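PDB 3SNK: response regulator CheY-like protein, which forms the receiver-like, CheY-fold domain of a larger protein that probably binds and hydrolyses ATP and may act in pilus assembly. Local coordinates for residues Gly61-Asp66 and Val88-Val93. Sequence-based numbering, arbitrary orientation.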
loop_
_atom_site.group_PDB
_atom_site.type_symbol
_atom_site.label_atom_id
_atom_site.label_comp_id
_atom_site.label_asym_id
_atom_site.label_seq_id
_atom_site.Cartn_x
_atom_site.Cartn_y
_atom_site.Cartn_z
ATOM N N GLY A 61 8.189 0.262 7.262
ATOM C CA GLY A 61 8.621 -1.084 6.944
ATOM C C GLY A 61 7.985 -1.509 5.641
ATOM O O GLY A 61 8.679 -1.975 4.744
ATOM N N ILE A 62 6.658 -1.326 5.531
ATOM C CA ILE A 62 5.829 -1.696 4.381
ATOM C C ILE A 62 4.790 -0.643 4.151
ATOM O O ILE A 62 4.205 -0.142 5.110
ATOM C CB ILE A 62 5.110 -3.082 4.608
ATOM C CG1 ILE A 62 6.089 -4.224 4.839
ATOM C CG2 ILE A 62 4.136 -3.437 3.469
ATOM C CD1 ILE A 62 5.534 -5.260 5.770
ATOM N N VAL A 63 4.484 -0.384 2.883
ATOM C CA VAL A 63 3.401 0.492 2.468
ATOM C C VAL A 63 2.339 -0.360 1.769
ATOM O O VAL A 63 2.673 -1.227 0.959
ATOM C CB VAL A 63 3.894 1.650 1.566
ATOM C CG1 VAL A 63 2.734 2.421 0.946
ATOM C CG2 VAL A 63 4.768 2.597 2.360
ATOM N N ILE A 64 1.070 -0.121 2.079
ATOM C CA ILE A 64 -0.046 -0.780 1.400
ATOM C C ILE A 64 -0.831 0.317 0.740
ATOM O O ILE A 64 -1.335 1.237 1.409
ATOM C CB ILE A 64 -0.904 -1.707 2.272
ATOM C CG1 ILE A 64 -0.032 -2.832 2.865
ATOM C CG2 ILE A 64 -2.073 -2.295 1.446
ATOM C CD1 ILE A 64 -0.662 -3.617 3.972
ATOM N N LEU A 65 -0.874 0.271 -0.578
ATOM C CA LEU A 65 -1.525 1.342 -1.303
ATOM C C LEU A 65 -2.748 0.801 -2.045
ATOM O O LEU A 65 -2.634 -0.043 -2.929
ATOM C CB LEU A 65 -0.523 2.044 -2.243
ATOM C CG LEU A 65 -1.047 3.183 -3.126
ATOM C CD1 LEU A 65 -1.521 4.386 -2.286
ATOM C CD2 LEU A 65 0.013 3.607 -4.117
ATOM N N ASP A 66 -3.924 1.260 -1.613
ATOM C CA ASP A 66 -5.183 0.905 -2.262
ATOM C C ASP A 66 -5.445 1.920 -3.360
ATOM O O ASP A 66 -5.837 3.049 -3.075
ATOM C CB ASP A 66 -6.348 0.871 -1.255
ATOM C CG ASP A 66 -7.722 0.574 -1.846
ATOM O OD1 ASP A 66 -7.782 0.070 -3.000
ATOM O OD2 ASP A 66 -8.742 0.778 -1.124
ATOM N N VAL A 88 11.168 0.968 0.572
ATOM C CA VAL A 88 10.317 0.131 1.411
ATOM C C VAL A 88 9.411 -0.707 0.456
ATOM O O VAL A 88 9.005 -0.183 -0.594
ATOM C CB VAL A 88 9.482 0.913 2.475
ATOM C CG1 VAL A 88 10.348 1.845 3.308
ATOM C CG2 VAL A 88 8.337 1.673 1.843
ATOM N N PRO A 89 9.129 -1.982 0.775
ATOM C CA PRO A 89 8.184 -2.751 -0.052
ATOM C C PRO A 89 6.835 -2.053 -0.151
ATOM O O PRO A 89 6.331 -1.454 0.820
ATOM C CB PRO A 89 8.041 -4.089 0.696
ATOM C CG PRO A 89 9.244 -4.165 1.582
ATOM C CD PRO A 89 9.578 -2.761 1.949
ATOM N N LEU A 90 6.251 -2.128 -1.346
ATOM C CA LEU A 90 4.976 -1.530 -1.635
ATOM C C LEU A 90 4.024 -2.611 -2.094
ATOM O O LEU A 90 4.339 -3.387 -3.004
ATOM C CB LEU A 90 5.152 -0.420 -2.705
ATOM C CG LEU A 90 3.868 0.149 -3.370
ATOM C CD1 LEU A 90 3.021 0.877 -2.372
ATOM C CD2 LEU A 90 4.233 1.151 -4.499
ATOM N N ILE A 91 2.891 -2.714 -1.418
ATOM C CA ILE A 91 1.878 -3.705 -1.801
ATOM C C ILE A 91 0.778 -2.919 -2.450
ATOM O O ILE A 91 0.220 -2.016 -1.817
ATOM C CB ILE A 91 1.412 -4.618 -0.640
ATOM C CG1 ILE A 91 2.585 -5.489 -0.158
ATOM C CG2 ILE A 91 0.227 -5.505 -1.086
ATOM C CD1 ILE A 91 2.413 -6.076 1.260
ATOM N N ALA A 92 0.515 -3.202 -3.732
ATOM C CA ALA A 92 -0.534 -2.475 -4.445
ATOM C C ALA A 92 -1.800 -3.301 -4.498
ATOM O O ALA A 92 -1.763 -4.496 -4.784
ATOM C CB ALA A 92 -0.077 -2.113 -5.846
ATOM N N VAL A 93 -2.927 -2.651 -4.178
ATOM C CA VAL A 93 -4.251 -3.246 -4.230
ATOM C C VAL A 93 -5.047 -2.393 -5.198
ATOM O O VAL A 93 -5.103 -1.163 -5.068
ATOM C CB VAL A 93 -4.948 -3.394 -2.843
ATOM C CG1 VAL A 93 -6.250 -4.192 -2.964
ATOM C CG2 VAL A 93 -4.017 -4.038 -1.822
#
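Val63 and Leu65 grip the strand carrying Ile91 through four backbone hydrogen bonds that define a parallel pairing, the strand axes diverging by only 15°. Val63 N donates to Pro89 O at 3.0 Å and Leu65 N to Ile91 O at 2.8 Å; the returning bonds run from Ile91 N to Val63 O and from Val93 N to Leu65 O. The N-H···O angles, all at least 167°, show that all four are nearly straight.

Leu90 bridges two residues of the neighbouring strand. Its CB leaves on the face shared with Val63 and Leu65, CG lies anti to the backbone N (chi1 168°), and from CG the branch CD1 swings back across the pair, meeting Val63 CG1 and Leu65 CB, each at 3.7 Å. On the other face Ile91, with CG1 anti to the carbonyl carbon, rises from the sheet and its CD1 reaches Ile62 CG2 at 3.8 Å, while Ile64 CG2 faces Val93 CG2 at 4.2 Å; helices 24-36 and 120-129 cover this side.

The pair joins the two strands of a beta-alpha-beta unit at the middle of a five-stranded parallel sheet of order 2-1-3-4-5, as in CheY. Asp66 ends the apolar row, its OD2 hydrogen-bonded to Ser21 OG and salt-bridged to Lys116 NZ, consistent with the phospho-acceptor position of receiver domains. Chemically, the N-H and C=O groups of Val63 and Leu65 pair with those of Pro89, Ile91 and Val93, so these buried peptide groups are satisfied within the sheet, between largely apolar faces, one with the carboxylate at its C-terminal end.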